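Local coordinates for protein ferric-chelate reductase (NAD(P)H) (Archaeoglobus fulgidus, PDB 1I0R) that reduces chelated ferric iron to ferrous iron, using NADH or NADPH as electron donor and a bound flavin such as FMN as cofactor, at residues Leu145-Ala148 against Asp149-Met153; Glu88-Gly92 against Val93-Thr97. All coordinates share one frame; numbering follows the deposited sequence.

Interaction 1: Leu145-Ala148 against Asp149-Met153; sequences LTYA and DYHLM
Thr146 and Asp149 form a capping box at the start of helix 147-155, a local contact within the first turn. Thr146 is the N-cap. Its backbone N donates a fairly straight bond to Asp149 OD1 at 3.1 Å. It reaches the anti side of the carboxylate from 31° out of its plane. The return bond runs from Asp149 N to Thr146 OG1, although the position of this hydroxyl is less certain in the model. Asp149 CG lies beside its own backbone N (chi1 -74°), which turns the carboxylate back toward the helix start. A carboxylate here would also be expected to suit the positive end of the helix dipole. The first helical bonds follow: Tyr150 N to Thr146 O and His151 N to Tyr147 O, both 3.0 Å.

Leu145 precedes the cap. Its CD1 packs on Asp149 CB at 3.6 Å and reaches Met153 SD at 4.0 Å. On another side, Tyr147 and His151 point the same way, with ring planes at an oblique 47° and Tyr147 OH 3.7 Å from His151 CE1. Both belong to the NADP(+)-binding run 147-154, and the Tyr147 side chain also lies near Asn30 of the FMN site. Leu145 and Tyr150 pack on Ile76 of helix 73-78, Leu145 bonds through its backbone to Leu67 of strand 61-67, and Thr146 touches Ser10 of the second subunit.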
ATOM      1  N   LEU B 145      -5.230  -7.499 -10.316  1.00 25.09           N
ATOM      2  CA  LEU B 145      -5.439  -6.217 -10.971  1.00 24.05           C
ATOM      3  C   LEU B 145      -4.801  -5.119 -10.121  1.00 23.77           C
ATOM      4  O   LEU B 145      -5.117  -4.982  -8.946  1.00 23.43           O
ATOM      5  CB  LEU B 145      -6.948  -5.940 -11.113  1.00 24.45           C
ATOM      6  CG  LEU B 145      -7.387  -4.583 -11.694  1.00 24.37           C
ATOM      7  CD1 LEU B 145      -6.851  -4.456 -13.120  1.00 25.29           C
ATOM      8  CD2 LEU B 145      -8.922  -4.455 -11.679  1.00 25.56           C
ATOM      9  N   THR B 146      -3.879  -4.357 -10.696  1.00 22.88           N
ATOM     10  CA  THR B 146      -3.263  -3.269  -9.941  1.00 22.85           C
ATOM     11  C   THR B 146      -4.049  -2.003 -10.242  1.00 22.67           C
ATOM     12  O   THR B 146      -4.804  -1.953 -11.212  1.00 22.51           O
ATOM     13  CB  THR B 146      -1.798  -3.032 -10.340  1.00 22.40           C
ATOM     14  OG1 THR B 146      -1.743  -2.537 -11.679  1.00 23.55           O
ATOM     15  CG2 THR B 146      -1.009  -4.324 -10.252  1.00 22.50           C
ATOM     16  N   TYR B 147      -3.898  -0.990  -9.400  1.00 23.00           N
ATOM     17  CA  TYR B 147      -4.592   0.279  -9.600  1.00 23.63           C
ATOM     18  C   TYR B 147      -4.144   0.950 -10.899  1.00 24.64           C
ATOM     19  O   TYR B 147      -4.965   1.510 -11.629  1.00 24.18           O
ATOM     20  CB  TYR B 147      -4.338   1.205  -8.400  1.00 23.99           C
ATOM     21  CG  TYR B 147      -4.965   2.576  -8.508  1.00 25.01           C
ATOM     22  CD1 TYR B 147      -6.347   2.734  -8.478  1.00 26.27           C
ATOM     23  CD2 TYR B 147      -4.173   3.721  -8.604  1.00 25.98           C
ATOM     24  CE1 TYR B 147      -6.930   4.007  -8.537  1.00 27.00           C
ATOM     25  CE2 TYR B 147      -4.745   5.000  -8.666  1.00 26.99           C
ATOM     26  CZ  TYR B 147      -6.122   5.130  -8.627  1.00 27.73           C
ATOM     27  OH  TYR B 147      -6.694   6.390  -8.642  1.00 29.68           O
ATOM     28  N   ALA B 148      -2.846   0.883 -11.189  1.00 25.22           N
ATOM     29  CA  ALA B 148      -2.325   1.489 -12.404  1.00 26.42           C
ATOM     30  C   ALA B 148      -2.927   0.776 -13.620  1.00 27.34           C
ATOM     31  O   ALA B 148      -3.242   1.432 -14.614  1.00 27.05           O
ATOM     32  CB  ALA B 148      -0.805   1.402 -12.420  1.00 25.63           C
ATOM     33  N   ASP B 149      -3.088  -0.548 -13.528  1.00 28.77           N
ATOM     34  CA  ASP B 149      -3.674  -1.365 -14.608  1.00 30.85           C
ATOM     35  C   ASP B 149      -5.084  -0.859 -14.869  1.00 32.19           C
ATOM     36  O   ASP B 149      -5.466  -0.579 -16.003  1.00 31.77           O
ATOM     37  CB  ASP B 149      -3.805  -2.846 -14.203  1.00 31.80           C
ATOM     38  CG  ASP B 149      -2.484  -3.593 -14.187  1.00 33.04           C
ATOM     39  OD1 ASP B 149      -2.391  -4.600 -13.426  1.00 34.00           O
ATOM     40  OD2 ASP B 149      -1.559  -3.208 -14.940  1.00 33.20           O
ATOM     41  N   TYR B 150      -5.863  -0.773 -13.793  1.00 33.55           N
ATOM     42  CA  TYR B 150      -7.238  -0.317 -13.876  1.00 35.76           C
ATOM     43  C   TYR B 150      -7.327   1.017 -14.607  1.00 37.67           C
ATOM     44  O   TYR B 150      -8.165   1.209 -15.493  1.00 37.50           O
ATOM     45  CB  TYR B 150      -7.818  -0.192 -12.463  1.00 35.27           C
ATOM     46  CG  TYR B 150      -9.167   0.476 -12.406  1.00 35.37           C
ATOM     47  CD1 TYR B 150     -10.314  -0.176 -12.862  1.00 35.39           C
ATOM     48  CD2 TYR B 150      -9.289   1.782 -11.944  1.00 35.46           C
ATOM     49  CE1 TYR B 150     -11.549   0.464 -12.860  1.00 35.48           C
ATOM     50  CE2 TYR B 150     -10.511   2.427 -11.938  1.00 35.84           C
ATOM     51  CZ  TYR B 150     -11.634   1.768 -12.393  1.00 35.87           C
ATOM     52  OH  TYR B 150     -12.843   2.422 -12.351  1.00 36.57           O
ATOM     53  N   HIS B 151      -6.452   1.938 -14.233  1.00 40.19           N
ATOM     54  CA  HIS B 151      -6.436   3.254 -14.843  1.00 43.17           C
ATOM     55  C   HIS B 151      -6.161   3.214 -16.341  1.00 44.66           C
ATOM     56  O   HIS B 151      -6.860   3.848 -17.126  1.00 44.66           O
ATOM     57  CB  HIS B 151      -5.392   4.119 -14.160  1.00 44.49           C
ATOM     58  CG  HIS B 151      -5.956   5.365 -13.570  1.00 46.15           C
ATOM     59  ND1 HIS B 151      -6.865   5.350 -12.532  1.00 47.06           N
ATOM     60  CD2 HIS B 151      -5.779   6.665 -13.900  1.00 46.81           C
ATOM     61  CE1 HIS B 151      -7.224   6.590 -12.249  1.00 47.50           C
ATOM     62  NE2 HIS B 151      -6.579   7.406 -13.065  1.00 47.61           N
ATOM     63  N   LEU B 152      -5.130   2.482 -16.738  1.00 46.72           N
ATOM     64  CA  LEU B 152      -4.802   2.382 -18.151  1.00 49.14           C
ATOM     65  C   LEU B 152      -5.993   1.775 -18.881  1.00 51.10           C
ATOM     66  O   LEU B 152      -6.535   2.379 -19.805  1.00 51.39           O
ATOM     67  CB  LEU B 152      -3.553   1.516 -18.348  1.00 48.49           C
ATOM     68  CG  LEU B 152      -2.249   2.075 -17.767  1.00 48.44           C
ATOM     69  CD1 LEU B 152      -1.147   1.038 -17.899  1.00 48.20           C
ATOM     70  CD2 LEU B 152      -1.869   3.370 -18.483  1.00 48.25           C
ATOM     71  N   MET B 153      -6.409   0.588 -18.447  1.00 53.58           N
ATOM     72  CA  MET B 153      -7.535  -0.102 -19.064  1.00 56.32           C
ATOM     73  C   MET B 153      -8.739   0.823 -19.170  1.00 58.12           C
ATOM     74  O   MET B 153      -9.283   1.016 -20.258  1.00 58.28           O
ATOM     75  CB  MET B 153      -7.906  -1.351 -18.254  1.00 56.61           C
ATOM     76  CG  MET B 153      -6.775  -2.370 -18.145  1.00 57.49           C
ATOM     77  SD  MET B 153      -7.136  -3.799 -17.085  1.00 58.36           S
ATOM     78  CE  MET B 153      -7.417  -5.075 -18.320  1.00 58.35           C
TER

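Interaction 2: Glu88-Gly92 against Val93-Thr97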
ATOM      1  N   GLU B  88     -28.901  -3.793  -5.217  1.00 59.75           N
ATOM      2  CA  GLU B  88     -28.245  -3.414  -6.462  1.00 58.62           C
ATOM      3  C   GLU B  88     -26.795  -3.878  -6.444  1.00 56.63           C
ATOM      4  O   GLU B  88     -26.274  -4.343  -7.457  1.00 56.77           O
ATOM      5  CB  GLU B  88     -28.296  -1.894  -6.665  1.00 60.29           C
ATOM      6  CG  GLU B  88     -29.699  -1.333  -6.864  1.00 62.49           C
ATOM      7  CD  GLU B  88     -29.728   0.188  -6.966  1.00 63.70           C
ATOM      8  OE1 GLU B  88     -29.329   0.867  -5.995  1.00 64.39           O
ATOM      9  OE2 GLU B  88     -30.155   0.707  -8.020  1.00 64.37           O
ATOM     10  N   LYS B  89     -26.152  -3.764  -5.285  1.00 53.92           N
ATOM     11  CA  LYS B  89     -24.753  -4.157  -5.145  1.00 50.96           C
ATOM     12  C   LYS B  89     -24.471  -5.653  -5.105  1.00 48.73           C
ATOM     13  O   LYS B  89     -23.591  -6.132  -5.817  1.00 48.41           O
ATOM     14  CB  LYS B  89     -24.137  -3.514  -3.900  1.00 51.35           C
ATOM     15  CG  LYS B  89     -23.614  -2.103  -4.121  1.00 51.52           C
ATOM     16  CD  LYS B  89     -22.901  -1.594  -2.886  1.00 51.63           C
ATOM     17  CE  LYS B  89     -22.312  -0.221  -3.129  1.00 51.59           C
ATOM     18  NZ  LYS B  89     -21.723   0.339  -1.884  1.00 51.81           N
ATOM     19  N   PHE B  90     -25.205  -6.397  -4.284  1.00 45.66           N
ATOM     20  CA  PHE B  90     -24.944  -7.824  -4.176  1.00 43.29           C
ATOM     21  C   PHE B  90     -25.803  -8.787  -4.992  1.00 41.97           C
ATOM     22  O   PHE B  90     -25.476  -9.966  -5.072  1.00 41.18           O
ATOM     23  CB  PHE B  90     -24.967  -8.249  -2.703  1.00 42.50           C
ATOM     24  CG  PHE B  90     -23.921  -7.565  -1.858  1.00 41.83           C
ATOM     25  CD1 PHE B  90     -24.142  -6.290  -1.347  1.00 41.46           C
ATOM     26  CD2 PHE B  90     -22.707  -8.194  -1.586  1.00 41.56           C
ATOM     27  CE1 PHE B  90     -23.174  -5.649  -0.575  1.00 41.31           C
ATOM     28  CE2 PHE B  90     -21.727  -7.558  -0.812  1.00 41.33           C
ATOM     29  CZ  PHE B  90     -21.963  -6.285  -0.308  1.00 41.19           C
ATOM     30  N   ASP B  91     -26.881  -8.305  -5.607  1.00 40.65           N
ATOM     31  CA  ASP B  91     -27.745  -9.191  -6.394  1.00 39.44           C
ATOM     32  C   ASP B  91     -26.975  -9.884  -7.515  1.00 38.21           C
ATOM     33  O   ASP B  91     -26.429  -9.239  -8.406  1.00 38.24           O
ATOM     34  CB  ASP B  91     -28.940  -8.415  -6.977  1.00 40.14           C
ATOM     35  CG  ASP B  91     -29.844  -9.289  -7.856  1.00 40.69           C
ATOM     36  OD1 ASP B  91     -30.185 -10.420  -7.442  1.00 41.21           O
ATOM     37  OD2 ASP B  91     -30.226  -8.838  -8.962  1.00 41.02           O
ATOM     38  N   GLY B  92     -26.915 -11.207  -7.455  1.00 36.61           N
ATOM     39  CA  GLY B  92     -26.213 -11.945  -8.484  1.00 35.25           C
ATOM     40  C   GLY B  92     -24.712 -12.074  -8.281  1.00 34.18           C
ATOM     41  O   GLY B  92     -24.008 -12.562  -9.165  1.00 34.48           O
ATOM     42  N   VAL B  93     -24.210 -11.639  -7.131  1.00 32.79           N
ATOM     43  CA  VAL B  93     -22.774 -11.737  -6.864  1.00 31.25           C
ATOM     44  C   VAL B  93     -22.477 -12.953  -5.987  1.00 30.70           C
ATOM     45  O   VAL B  93     -23.204 -13.231  -5.030  1.00 30.55           O
ATOM     46  CB  VAL B  93     -22.260 -10.477  -6.149  1.00 31.06           C
ATOM     47  CG1 VAL B  93     -20.780 -10.650  -5.784  1.00 30.67           C
ATOM     48  CG2 VAL B  93     -22.441  -9.257  -7.054  1.00 30.90           C
ATOM     49  N   GLU B  94     -21.422 -13.687  -6.324  1.00 29.64           N
ATOM     50  CA  GLU B  94     -21.042 -14.849  -5.538  1.00 29.02           C
ATOM     51  C   GLU B  94     -20.282 -14.415  -4.292  1.00 28.10           C
ATOM     52  O   GLU B  94     -19.262 -13.733  -4.388  1.00 27.00           O
ATOM     53  CB  GLU B  94     -20.159 -15.787  -6.351  1.00 30.34           C
ATOM     54  CG  GLU B  94     -19.462 -16.838  -5.487  1.00 33.81           C
ATOM     55  CD  GLU B  94     -18.499 -17.732  -6.261  1.00 35.22           C
ATOM     56  OE1 GLU B  94     -18.950 -18.799  -6.748  1.00 36.57           O
ATOM     57  OE2 GLU B  94     -17.297 -17.370  -6.386  1.00 35.62           O
ATOM     58  N   TYR B  95     -20.773 -14.822  -3.127  1.00 27.09           N
ATOM     59  CA  TYR B  95     -20.133 -14.484  -1.851  1.00 26.34           C
ATOM     60  C   TYR B  95     -20.540 -15.485  -0.780  1.00 25.58           C
ATOM     61  O   TYR B  95     -21.422 -16.324  -0.999  1.00 25.35           O
ATOM     62  CB  TYR B  95     -20.529 -13.065  -1.404  1.00 27.76           C
ATOM     63  CG  TYR B  95     -21.933 -12.939  -0.832  1.00 29.53           C
ATOM     64  CD1 TYR B  95     -22.159 -13.093   0.532  1.00 30.15           C
ATOM     65  CD2 TYR B  95     -23.031 -12.680  -1.660  1.00 30.40           C
ATOM     66  CE1 TYR B  95     -23.444 -12.996   1.070  1.00 31.30           C
ATOM     67  CE2 TYR B  95     -24.331 -12.581  -1.130  1.00 30.95           C
ATOM     68  CZ  TYR B  95     -24.522 -12.743   0.234  1.00 31.55           C
ATOM     69  OH  TYR B  95     -25.789 -12.679   0.781  1.00 32.87           O
ATOM     70  N   LYS B  96     -19.894 -15.395   0.375  1.00 24.47           N
ATOM     71  CA  LYS B  96     -20.201 -16.264   1.498  1.00 23.44           C
ATOM     72  C   LYS B  96     -20.037 -15.429   2.754  1.00 23.31           C
ATOM     73  O   LYS B  96     -19.510 -14.310   2.704  1.00 23.83           O
ATOM     74  CB  LYS B  96     -19.258 -17.478   1.522  1.00 23.28           C
ATOM     75  CG  LYS B  96     -17.792 -17.135   1.695  1.00 23.41           C
ATOM     76  CD  LYS B  96     -16.943 -18.372   1.552  1.00 24.73           C
ATOM     77  CE  LYS B  96     -15.488 -18.091   1.870  1.00 25.72           C
ATOM     78  NZ  LYS B  96     -14.660 -19.328   1.709  1.00 26.92           N
ATOM     79  N   THR B  97     -20.498 -15.937   3.880  1.00 22.00           N
ATOM     80  CA  THR B  97     -20.368 -15.171   5.108  1.00 21.83           C
ATOM     81  C   THR B  97     -19.411 -15.812   6.105  1.00 21.89           C
ATOM     82  O   THR B  97     -19.546 -16.987   6.471  1.00 21.70           O
ATOM     83  CB  THR B  97     -21.739 -14.970   5.775  1.00 21.90           C
ATOM     84  OG1 THR B  97     -22.618 -14.306   4.859  1.00 22.46           O
ATOM     85  CG2 THR B  97     -21.607 -14.148   7.046  1.00 22.14           C
TER
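Phe90 O accepts a hydrogen bond from Val93 N at 2.9 Å, the one hydrogen bond between 88-92 and 93-97. The bond is fairly straight at the hydrogen, but the donor stands above the carbonyl plane, 43° out of it. It closes a type II beta turn from Phe90 to Val93, which begins on the last residue of helix 86-90. Asp91 is the first residue to leave helical angles. Gly92 takes the third turn position with phi 84°, a positive value at which a beta carbon would collide with the carbonyl O of Asp91, so glycine suits the position.

The Val93 side chain packs against the last carbonyls of the helix. Its CB lies 3.4 Å from Phe90 O. CG2 sits beside the backbone N, with CG1 anti to that N, and this brings CG2 to 3.6 Å from Lys89 O. Val93 also packs on Phe75 and Arg78 of helix 73-78.

Beyond the turn, Phe90 and Tyr95 make an edge-to-face aromatic pair. The edge of Phe90 is directed at the face of Tyr95, with the planes at 70° and the centroids 6.0 Å apart. The nearest atoms, Phe90 CD2 and Tyr95 CD2, are 4.5 Å apart, a loose contact. Both rings also touch Lys24 of strand 23-37, and Phe90 rests on Val105.

Lys89 extends away from the turn, and its NZ bonds to Gly26 O. It is an FMN-binding residue, with its side chain close to Ser84 of the same site. The arrangement is a helix-to-strand beta turn with glycine at its third position, joining the FMN-site helix 86-90 to strand 95-97 of a two-stranded antiparallel sheet.

Overall arrangement
Interaction 2 comes first along the chain and interaction 1 follows near the C-terminal end. Their centres are 24 Å apart and their nearest atoms about 13 Å, so they do not touch. Interaction 2 links helix 86-90 to strand 95-97, which pairs with 103-105. Interaction 1 begins helix 147-155. Strands 109-122 and 126-138 of the six-stranded antiparallel barrel lie between them in sequence. Both contacts pack against helix 73-78, which is a shared neighbour. Both belong to the flavin reductase-like domain. Interaction 2 supplies an FMN-binding lysine and interaction 1 most of an NADP(+)-binding run, which itself comes close to the FMN site at Asn30.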